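Local coordinates for protein glycosyl transferase family 8 (Streptococcus pneumoniae, PDB 5GVV) that transfers galactose from UDP-galactose to the terminal glucose of the already glycosylated serine-rich repeat protein PsrP, as a manganese-dependent family 8 glycosyltransferase, at residues S107-T112 with P223-Y228; F198-D203 with V240-E245; I20-K25 with E249-D254. One frame throughout, in Å; residues are numbered along the deposited sequence.

Contact 1 of 3, residues S107-T112 with P223-Y228; sequences SDLIVT and PLILHY. With MN (manganese (II) ion), chain C; UDP (uridine-5'-diphosphate), chain D.
D108, in the turn just before strand 109-111, and H227, in strand 225-227, meet around one manganese ion, in the metal site of a GT-A glycosyltransferase. At the root of the H227 side chain, L109 CB lies 4.0 Å from H227 CA. The CG of H227 stands anti to the backbone N (chi1 -167°), which carries the imidazole along the strand pair toward the nucleotide. Past CG, CD2 lies 4.3 Å from L109 CB and turns to D108 OD1, CE1 turns to O3B of UDP, ND1 is hydrogen-bonded to N197, and at the tip NE2 binds manganese at 2.1 Å. D108 chelates the same ion through both oxygens, OD1 at 2.1 Å and OD2 at 2.2 Å, and its carboxylate lies at the edge of the imidazole ring. D106, the other aspartate of the DxD motif, and O1A and O3B of UDP complete the coordination. Between the two aspartates S107 turns to the ribose instead, its N bonded to O3' and its OG to O2'.

Behind the metal the strands 109-111 and 225-227 run antiparallel. I110 and L226 form the hydrogen-bonded pair, with I110 N 2.9 Å from L226 O. At the far end T112 OG1 reaches P223 O at 2.7 Å from above the carbonyl plane. I110 CG1 meets the edge of the Y228 ring at CE2, 3.9 Å away. The ladder is consistent with a set spacing between D108 and H227, and K233, bonded to D108 OD2 and to UDP, adds a cation. With manganese, it would be expected to offset the negative charge of the diphosphate.

Contact 2 of 3, residues F198-D203 with V240-E245; sequences FQIGYD and VGRLRE
R242 bends at its third torsion (chi3 -59°), which folds the guanidinium back toward D203, while the D203 carboxylate, with CG anti to its carbonyl carbon (chi1 -80°), comes forward to meet it. The result is a side-on, two-nitrogen salt bridge within the catalytic GT-A domain, joining the start of helix 203-208 to the loop that leads into helix 244-251. R242 NH2 donates to D203 OD1 at 3.0 Å, and R242 NE donates to D203 OD2 at 2.9 Å. Both bonds are nearly straight, and both carboxylate oxygens lie close to the guanidinium plane, at its edge. The two flat groups are nevertheless twisted, their planes 36° apart, and NE approaches OD2 from above the carboxylate. OD2 is held a second time by the backbone: R242 N reaches it at 2.9 Å on the anti side. One carboxylate therefore grips both the main chain and the side-chain end of the same arginine, which should restrict how that side chain can turn.

I200 supplies the apolar half. Its CD1 lies over one face of the guanidinium, 3.8 Å from R242 NH2, and also packs 3.9 Å from CD1 of L243. The I200 and L243 side chains cross at about a right angle. L243 in turn rests on L226 of strand 225-227, and its carbonyl accepts a hydrogen bond from Y228 OH, tying this loop to the nucleotide-binding segment. Toward the dimer partner, R244 forms a salt bridge with E46 of the second subunit, and D203 packs on L335 of that subunit. Between the loops, a water donates to I200 O and to R242 O, each 3.0 Å away.

Contact 3 of 3, residues I20-K25 with E249-D254; sequences IETAMK and EYSLMD
Y250, which meets T22 at the root of its side chain, packs its aromatic ring on I110 of strand 109-111 and on S26 and R29, farther along helix 17-30, and its hydroxyl is hydrogen-bonded to H30. At that root T22 CG2 lies 4.0 Å from Y250 CB. The other flat groups here are the carbonyls of S251 and M253, where helix 244-251 ends, and both are approached by K25. The motif is a helix-helix contact in which a lysine of one helix reaches the C-terminal end of the other and the turn that follows it.

A kink about the CG-CD bond of K25 (chi3 -76°) swings the ammonium toward this end. NZ donates to M253 O at 2.7 Å, tilted 17° from that carbonyl plane, and to S251 O at 2.9 Å, standing 54° out of the plane of the second carbonyl. The methylene arm also runs close to oxygens, with CE 3.2 Å from Y250 O. A positive charge at this point would be expected to be favourable, since the C-terminal end of a helix carries partial negative charge. The side chains of W255 and I258 of helix 255-263 also touch K25, which is buried.

Beyond it, D254 bonds through its carboxylate to the backbone N of W255 and S256 of the second subunit, placing this end of the contact at the dimer interface. T22 completes the helix packing: its OG1, already hydrogen-bonded to R18 O, rests against S251, 3.4 Å from S251 CA.

Overall arrangement
Contacts 1 and 3 are buried; contact 1 carries the metal and nucleotide, and its two-stranded antiparallel ladder combines backbone bonds with coordination chemistry. The other two flank it, and both use helix 244-251, contact 2 in the loop leading into it, contact 3 at its C-terminal end. Contact 2 is only partly buried and relies on a charged pair with a bridging water, whereas contact 3, a helix junction, lets a single lysine answer main-chain carbonyls. Strand 109-111 packs on 20-25, and strand 225-227 is hydrogen-bonded to the backbone of 198-203, so contact 1 sits between them. Contacts 2 and 3 both reach the second subunit; contact 1 does not.

Contact 1 of 3, residues S107-T112 with P223-Y228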
loop_
_atom_site.group_PDB
_atom_site.type_symbol
_atom_site.label_atom_id
_atom_site.label_comp_id
_atom_site.label_asym_id
_atom_site.label_seq_id
_atom_site.Cartn_x
_atom_site.Cartn_y
_atom_site.Cartn_z
ATOM N N SER A 107 10.390 -9.167 4.854
ATOM C CA SER A 107 9.994 -7.876 4.302
ATOM C C SER A 107 9.616 -6.870 5.384
ATOM O O SER A 107 9.221 -5.740 5.074
ATOM C CB SER A 107 8.840 -8.051 3.326
ATOM O OG SER A 107 7.783 -8.731 3.968
ATOM N N ASP A 108 9.728 -7.283 6.645
ATOM C CA ASP A 108 9.577 -6.360 7.765
ATOM C C ASP A 108 10.963 -5.863 8.159
ATOM O O ASP A 108 11.309 -5.805 9.340
ATOM C CB ASP A 108 8.904 -7.054 8.952
ATOM C CG ASP A 108 9.680 -8.263 9.439
ATOM O OD1 ASP A 108 10.420 -8.866 8.629
ATOM O OD2 ASP A 108 9.538 -8.628 10.629
ATOM N N LEU A 109 11.765 -5.520 7.158
ATOM C CA LEU A 109 13.118 -5.057 7.419
ATOM C C LEU A 109 13.555 -3.949 6.477
ATOM O O LEU A 109 12.901 -3.677 5.459
ATOM C CB LEU A 109 14.119 -6.221 7.393
ATOM C CG LEU A 109 14.271 -7.089 6.147
ATOM C CD1 LEU A 109 15.077 -6.388 5.072
ATOM C CD2 LEU A 109 14.924 -8.419 6.512
ATOM N N ILE A 110 14.677 -3.330 6.834
ATOM C CA ILE A 110 15.244 -2.209 6.097
ATOM C C ILE A 110 16.750 -2.410 5.909
ATOM O O ILE A 110 17.463 -2.667 6.880
ATOM C CB ILE A 110 15.051 -0.901 6.876
ATOM C CG1 ILE A 110 13.564 -0.545 6.990
ATOM C CG2 ILE A 110 15.825 0.236 6.222
ATOM C CD1 ILE A 110 12.952 -0.010 5.695
ATOM N N VAL A 111 17.227 -2.274 4.673
ATOM C CA VAL A 111 18.660 -2.292 4.379
ATOM C C VAL A 111 19.153 -0.848 4.363
ATOM O O VAL A 111 18.536 0.015 3.726
ATOM C CB VAL A 111 18.929 -2.953 3.011
ATOM C CG1 VAL A 111 20.421 -2.921 2.662
ATOM C CG2 VAL A 111 18.388 -4.381 3.003
ATOM N N THR A 112 20.249 -0.575 5.072
ATOM C CA THR A 112 20.728 0.797 5.229
ATOM C C THR A 112 22.059 1.068 4.538
ATOM O O THR A 112 22.568 2.192 4.595
ATOM C CB THR A 112 20.904 1.182 6.718
ATOM O OG1 THR A 112 21.985 0.426 7.288
ATOM C CG2 THR A 112 19.627 0.927 7.499
ATOM N N PRO A 223 22.869 -0.163 11.861
ATOM C CA PRO A 223 23.246 -1.509 11.420
ATOM C C PRO A 223 22.812 -1.702 9.966
ATOM O O PRO A 223 21.818 -1.097 9.552
ATOM C CB PRO A 223 22.434 -2.417 12.345
ATOM C CG PRO A 223 22.219 -1.586 13.593
ATOM C CD PRO A 223 22.025 -0.182 13.073
ATOM N N LEU A 224 23.552 -2.504 9.205
ATOM C CA LEU A 224 23.267 -2.677 7.781
ATOM C C LEU A 224 21.870 -3.237 7.517
ATOM O O LEU A 224 21.237 -2.895 6.508
ATOM C CB LEU A 224 24.341 -3.538 7.104
ATOM C CG LEU A 224 25.640 -2.800 6.782
ATOM C CD1 LEU A 224 26.762 -3.741 6.351
ATOM C CD2 LEU A 224 25.382 -1.765 5.708
ATOM N N ILE A 225 21.384 -4.099 8.408
ATOM C CA ILE A 225 20.029 -4.626 8.252
ATOM C C ILE A 225 19.206 -4.507 9.536
ATOM O O ILE A 225 19.555 -5.089 10.566
ATOM C CB ILE A 225 20.026 -6.078 7.722
ATOM C CG1 ILE A 225 20.671 -6.129 6.333
ATOM C CG2 ILE A 225 18.600 -6.608 7.658
ATOM C CD1 ILE A 225 20.605 -7.489 5.631
ATOM N N LEU A 226 18.115 -3.742 9.463
ATOM C CA LEU A 226 17.216 -3.546 10.601
ATOM C C LEU A 226 15.988 -4.428 10.460
ATOM O O LEU A 226 15.218 -4.264 9.513
ATOM C CB LEU A 226 16.755 -2.090 10.676
ATOM C CG LEU A 226 17.767 -1.018 11.056
ATOM C CD1 LEU A 226 17.123 0.353 10.985
ATOM C CD2 LEU A 226 18.312 -1.284 12.450
ATOM N N HIS A 227 15.780 -5.331 11.417
ATOM C CA HIS A 227 14.676 -6.284 11.347
ATOM C C HIS A 227 13.628 -5.973 12.414
ATOM O O HIS A 227 13.875 -6.138 13.616
ATOM C CB HIS A 227 15.204 -7.715 11.513
ATOM C CG HIS A 227 14.211 -8.776 11.160
ATOM N ND1 HIS A 227 14.497 -10.125 11.248
ATOM C CD2 HIS A 227 12.937 -8.695 10.702
ATOM C CE1 HIS A 227 13.445 -10.823 10.867
ATOM N NE2 HIS A 227 12.481 -9.981 10.533
ATOM N N TYR A 228 12.460 -5.510 11.977
ATOM C CA TYR A 228 11.394 -5.164 12.908
ATOM C C TYR A 228 10.526 -6.372 13.261
ATOM O O TYR A 228 9.335 -6.414 12.923
ATOM C CB TYR A 228 10.527 -4.044 12.326
ATOM C CG TYR A 228 11.280 -2.753 12.095
ATOM C CD1 TYR A 228 11.378 -1.798 13.095
ATOM C CD2 TYR A 228 11.883 -2.490 10.872
ATOM C CE1 TYR A 228 12.058 -0.616 12.888
ATOM C CE2 TYR A 228 12.574 -1.320 10.655
ATOM C CZ TYR A 228 12.658 -0.387 11.667
ATOM O OH TYR A 228 13.343 0.785 11.450
HETATM MN MN MN C . 10.518 -10.512 9.932
HETATM N N1 UDP D . 4.327 -12.095 5.641
HETATM C C2 UDP D . 3.451 -11.697 4.650
HETATM N N3 UDP D . 2.205 -11.191 4.970
HETATM C C4 UDP D . 1.826 -11.085 6.295
HETATM C C5 UDP D . 2.714 -11.485 7.293
HETATM C C6 UDP D . 3.917 -12.098 6.947
HETATM O O2 UDP D . 3.788 -11.794 3.473
HETATM O O4 UDP D . 0.714 -10.629 6.580
HETATM C "C1'" UDP D . 5.652 -12.629 5.257
HETATM C "C2'" UDP D . 6.659 -11.490 5.202
HETATM O "O2'" UDP D . 7.611 -11.726 4.189
HETATM C "C3'" UDP D . 7.348 -11.563 6.545
HETATM C "C4'" UDP D . 7.314 -13.058 6.837
HETATM O "O4'" UDP D . 6.125 -13.541 6.236
HETATM O "O3'" UDP D . 8.662 -11.054 6.469
HETATM C "C5'" UDP D . 7.334 -13.367 8.332
HETATM O "O5'" UDP D . 6.590 -12.375 9.007
HETATM P PA UDP D . 7.314 -11.508 10.147
HETATM O O1A UDP D . 8.444 -10.816 9.493
HETATM O O2A UDP D . 6.362 -10.555 10.765
HETATM O O3A UDP D . 7.833 -12.579 11.240
HETATM P PB UDP D . 9.023 -12.267 12.289
HETATM O O1B UDP D . 9.491 -13.524 12.919
HETATM O O2B UDP D . 8.484 -11.384 13.349
HETATM O O3B UDP D . 10.149 -11.597 11.594
#

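Contact 2 of 3, residues F198-D203 with V240-E245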
loop_
_atom_site.group_PDB
_atom_site.type_symbol
_atom_site.label_atom_id
_atom_site.label_comp_id
_atom_site.label_asym_id
_atom_site.label_seq_id
_atom_site.Cartn_x
_atom_site.Cartn_y
_atom_site.Cartn_z
ATOM N N PHE A 198 19.767 -7.083 12.485
ATOM C CA PHE A 198 19.708 -6.402 13.773
ATOM C C PHE A 198 18.252 -6.281 14.199
ATOM O O PHE A 198 17.495 -5.448 13.669
ATOM C CB PHE A 198 20.365 -5.026 13.666
ATOM C CG PHE A 198 20.676 -4.384 14.997
ATOM C CD1 PHE A 198 19.710 -3.652 15.673
ATOM C CD2 PHE A 198 21.939 -4.515 15.566
ATOM C CE1 PHE A 198 19.996 -3.057 16.902
ATOM C CE2 PHE A 198 22.234 -3.920 16.789
ATOM C CZ PHE A 198 21.258 -3.190 17.454
ATOM N N GLN A 199 17.865 -7.116 15.157
ATOM C CA GLN A 199 16.460 -7.277 15.506
ATOM C C GLN A 199 15.949 -6.218 16.481
ATOM O O GLN A 199 15.659 -6.488 17.652
ATOM C CB GLN A 199 16.211 -8.708 15.989
ATOM C CG GLN A 199 16.483 -9.734 14.872
ATOM C CD GLN A 199 17.088 -11.024 15.379
ATOM O OE1 GLN A 199 16.510 -11.691 16.236
ATOM N NE2 GLN A 199 18.259 -11.388 14.852
ATOM N N ILE A 200 15.828 -5.002 15.959
ATOM C CA ILE A 200 15.358 -3.857 16.723
ATOM C C ILE A 200 13.905 -4.051 17.175
ATOM O O ILE A 200 13.429 -3.374 18.092
ATOM C CB ILE A 200 15.499 -2.568 15.885
ATOM C CG1 ILE A 200 15.457 -1.322 16.772
ATOM C CG2 ILE A 200 14.445 -2.513 14.784
ATOM C CD1 ILE A 200 16.770 -1.037 17.474
ATOM N N GLY A 201 13.207 -4.990 16.541
ATOM C CA GLY A 201 11.838 -5.294 16.918
ATOM C C GLY A 201 11.751 -5.978 18.274
ATOM O O GLY A 201 10.673 -6.046 18.874
ATOM N N TYR A 202 12.886 -6.475 18.764
ATOM C CA TYR A 202 12.929 -7.169 20.052
ATOM C C TYR A 202 12.814 -6.214 21.241
ATOM O O TYR A 202 12.685 -6.662 22.386
ATOM C CB TYR A 202 14.213 -8.002 20.171
ATOM C CG TYR A 202 14.303 -8.846 21.433
ATOM C CD1 TYR A 202 13.380 -9.855 21.686
ATOM C CD2 TYR A 202 15.314 -8.634 22.366
ATOM C CE1 TYR A 202 13.461 -10.631 22.832
ATOM C CE2 TYR A 202 15.398 -9.400 23.517
ATOM C CZ TYR A 202 14.467 -10.397 23.743
ATOM O OH TYR A 202 14.544 -11.166 24.885
ATOM N N ASP A 203 12.850 -4.909 20.968
ATOM C CA ASP A 203 12.816 -3.890 22.025
ATOM C C ASP A 203 11.740 -4.139 23.084
ATOM O O ASP A 203 12.022 -4.087 24.284
ATOM C CB ASP A 203 12.630 -2.495 21.421
ATOM C CG ASP A 203 13.924 -1.919 20.869
ATOM O OD1 ASP A 203 14.951 -2.637 20.880
ATOM O OD2 ASP A 203 13.910 -0.753 20.412
ATOM N N VAL A 240 6.245 1.074 19.816
ATOM C CA VAL A 240 7.013 1.485 20.986
ATOM C C VAL A 240 8.512 1.233 20.830
ATOM O O VAL A 240 9.321 1.778 21.579
ATOM C CB VAL A 240 6.496 0.803 22.266
ATOM C CG1 VAL A 240 5.084 1.272 22.584
ATOM C CG2 VAL A 240 6.540 -0.716 22.118
ATOM N N GLY A 241 8.879 0.409 19.854
ATOM C CA GLY A 241 10.280 0.121 19.601
ATOM C C GLY A 241 11.002 1.287 18.954
ATOM O O GLY A 241 10.364 2.196 18.414
ATOM N N ARG A 242 12.331 1.255 19.001
ATOM C CA ARG A 242 13.150 2.330 18.447
ATOM C C ARG A 242 13.303 2.216 16.937
ATOM O O ARG A 242 13.073 1.145 16.361
ATOM C CB ARG A 242 14.537 2.328 19.093
ATOM C CG ARG A 242 14.563 2.756 20.552
ATOM C CD ARG A 242 15.889 2.369 21.203
ATOM N NE ARG A 242 16.111 0.927 21.143
ATOM C CZ ARG A 242 17.286 0.340 21.345
ATOM N NH1 ARG A 242 18.355 1.073 21.621
ATOM N NH2 ARG A 242 17.399 -0.980 21.267
ATOM N N LEU A 243 13.676 3.336 16.311
ATOM C CA LEU A 243 14.019 3.406 14.883
ATOM C C LEU A 243 12.802 3.356 13.966
ATOM O O LEU A 243 12.924 3.030 12.788
ATOM C CB LEU A 243 15.046 2.331 14.487
ATOM C CG LEU A 243 16.380 2.380 15.246
ATOM C CD1 LEU A 243 17.409 1.465 14.595
ATOM C CD2 LEU A 243 16.904 3.805 15.340
ATOM N N ARG A 244 11.641 3.694 14.513
ATOM C CA ARG A 244 10.404 3.786 13.740
ATOM C C ARG A 244 10.573 4.727 12.545
ATOM O O ARG A 244 10.059 4.463 11.449
ATOM C CB ARG A 244 9.277 4.293 14.641
ATOM C CG ARG A 244 7.990 4.627 13.911
ATOM C CD ARG A 244 6.946 5.199 14.852
ATOM N NE ARG A 244 5.725 5.550 14.130
ATOM C CZ ARG A 244 4.655 4.766 14.042
ATOM N NH1 ARG A 244 4.638 3.585 14.647
ATOM N NH2 ARG A 244 3.591 5.167 13.357
ATOM N N GLU A 245 11.300 5.820 12.759
ATOM C CA GLU A 245 11.501 6.839 11.727
ATOM C C GLU A 245 12.263 6.335 10.500
ATOM O O GLU A 245 12.092 6.855 9.391
ATOM C CB GLU A 245 12.219 8.054 12.314
ATOM C CG GLU A 245 13.613 7.764 12.859
ATOM C CD GLU A 245 13.597 7.193 14.273
ATOM O OE1 GLU A 245 12.499 6.986 14.846
ATOM O OE2 GLU A 245 14.697 6.959 14.814
HETATM O O HOH W 1 11.594 -1.396 16.881
#

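Contact 3 of 3, residues I20-K25 with E249-D254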
loop_
_atom_site.group_PDB
_atom_site.type_symbol
_atom_site.label_atom_id
_atom_site.label_comp_id
_atom_site.label_asym_id
_atom_site.label_seq_id
_atom_site.Cartn_x
_atom_site.Cartn_y
_atom_site.Cartn_z
ATOM N N ILE A 20 6.801 -5.087 1.590
ATOM C CA ILE A 20 7.671 -5.671 0.576
ATOM C C ILE A 20 8.345 -4.575 -0.236
ATOM O O ILE A 20 9.559 -4.608 -0.437
ATOM C CB ILE A 20 6.891 -6.590 -0.386
ATOM C CG1 ILE A 20 6.235 -7.737 0.382
ATOM C CG2 ILE A 20 7.805 -7.130 -1.498
ATOM C CD1 ILE A 20 5.236 -8.533 -0.454
ATOM N N GLU A 21 7.567 -3.598 -0.695
ATOM C CA GLU A 21 8.114 -2.548 -1.549
ATOM C C GLU A 21 9.093 -1.652 -0.801
ATOM O O GLU A 21 10.113 -1.246 -1.359
ATOM C CB GLU A 21 6.997 -1.708 -2.188
ATOM C CG GLU A 21 7.512 -0.777 -3.282
ATOM C CD GLU A 21 6.405 -0.100 -4.072
ATOM O OE1 GLU A 21 5.238 -0.547 -3.985
ATOM O OE2 GLU A 21 6.712 0.882 -4.782
ATOM N N THR A 22 8.774 -1.339 0.454
ATOM C CA THR A 22 9.673 -0.565 1.308
ATOM C C THR A 22 11.006 -1.283 1.538
ATOM O O THR A 22 12.069 -0.667 1.474
ATOM C CB THR A 22 9.020 -0.256 2.660
ATOM O OG1 THR A 22 7.872 0.579 2.449
ATOM C CG2 THR A 22 9.995 0.474 3.574
ATOM N N ALA A 23 10.952 -2.583 1.807
ATOM C CA ALA A 23 12.178 -3.354 2.026
ATOM C C ALA A 23 13.015 -3.393 0.751
ATOM O O ALA A 23 14.239 -3.243 0.799
ATOM C CB ALA A 23 11.847 -4.752 2.487
HETATM N N MSE A 24 12.363 -3.591 -0.406
HETATM C CA MSE A 24 13.064 -3.588 -1.678
HETATM C C MSE A 24 13.644 -2.240 -1.973
HETATM O O MSE A 24 14.761 -2.118 -2.435
HETATM C CB MSE A 24 12.168 -4.066 -2.870
HETATM C CG MSE A 24 11.776 -5.523 -2.799
HETATM SE SE MSE A 24 10.463 -5.926 -4.270
HETATM C CE MSE A 24 11.648 -5.027 -5.503
ATOM N N LYS A 25 12.887 -1.169 -1.734
ATOM C CA LYS A 25 13.411 0.185 -1.937
ATOM C C LYS A 25 14.695 0.424 -1.144
ATOM O O LYS A 25 15.659 0.983 -1.672
ATOM C CB LYS A 25 12.364 1.243 -1.575
ATOM C CG LYS A 25 11.391 1.542 -2.704
ATOM C CD LYS A 25 10.646 2.861 -2.508
ATOM C CE LYS A 25 9.551 2.756 -1.468
ATOM N NZ LYS A 25 8.547 3.867 -1.598
ATOM N N GLU A 249 11.102 6.640 6.478
ATOM C CA GLU A 249 12.012 7.313 5.559
ATOM C C GLU A 249 12.112 6.575 4.222
ATOM O O GLU A 249 12.154 7.198 3.156
ATOM C CB GLU A 249 13.391 7.422 6.201
ATOM C CG GLU A 249 14.432 8.127 5.351
ATOM C CD GLU A 249 15.745 8.300 6.091
ATOM O OE1 GLU A 249 16.480 9.263 5.775
ATOM O OE2 GLU A 249 16.032 7.482 6.996
ATOM N N TYR A 250 12.144 5.246 4.269
ATOM C CA TYR A 250 12.193 4.477 3.033
ATOM C C TYR A 250 10.817 4.246 2.412
ATOM O O TYR A 250 10.686 4.208 1.184
ATOM C CB TYR A 250 12.946 3.163 3.245
ATOM C CG TYR A 250 14.430 3.371 3.412
ATOM C CD1 TYR A 250 15.258 3.508 2.303
ATOM C CD2 TYR A 250 15.003 3.444 4.671
ATOM C CE1 TYR A 250 16.619 3.704 2.449
ATOM C CE2 TYR A 250 16.359 3.640 4.823
ATOM C CZ TYR A 250 17.161 3.769 3.708
ATOM O OH TYR A 250 18.520 3.964 3.855
ATOM N N SER A 251 9.789 4.100 3.243
ATOM C CA SER A 251 8.431 3.922 2.726
ATOM C C SER A 251 7.983 5.120 1.883
ATOM O O SER A 251 7.331 4.957 0.842
ATOM C CB SER A 251 7.441 3.700 3.872
ATOM O OG SER A 251 6.112 3.619 3.384
ATOM N N LEU A 252 8.352 6.319 2.331
ATOM C CA LEU A 252 7.926 7.552 1.675
ATOM C C LEU A 252 8.903 8.036 0.605
ATOM O O LEU A 252 8.720 9.115 0.023
ATOM C CB LEU A 252 7.708 8.642 2.721
ATOM C CG LEU A 252 6.686 8.251 3.781
ATOM C CD1 LEU A 252 6.718 9.208 4.948
ATOM C CD2 LEU A 252 5.292 8.193 3.179
HETATM N N MSE A 253 9.931 7.236 0.342
HETATM C CA MSE A 253 10.921 7.569 -0.677
HETATM C C MSE A 253 10.388 7.196 -2.056
HETATM O O MSE A 253 9.948 6.061 -2.272
HETATM C CB MSE A 253 12.232 6.836 -0.376
HETATM C CG MSE A 253 13.392 7.187 -1.291
HETATM SE SE MSE A 253 15.040 6.322 -0.707
HETATM C CE MSE A 253 15.441 7.463 0.815
ATOM N N ASP A 254 10.386 8.158 -2.978
ATOM C CA ASP A 254 10.002 7.876 -4.362
ATOM C C ASP A 254 11.054 6.980 -5.004
ATOM O O ASP A 254 12.226 7.046 -4.642
ATOM C CB ASP A 254 9.894 9.173 -5.169
ATOM C CG ASP A 254 8.604 9.935 -4.907
ATOM O OD1 ASP A 254 7.568 9.304 -4.609
ATOM O OD2 ASP A 254 8.624 11.175 -5.021
#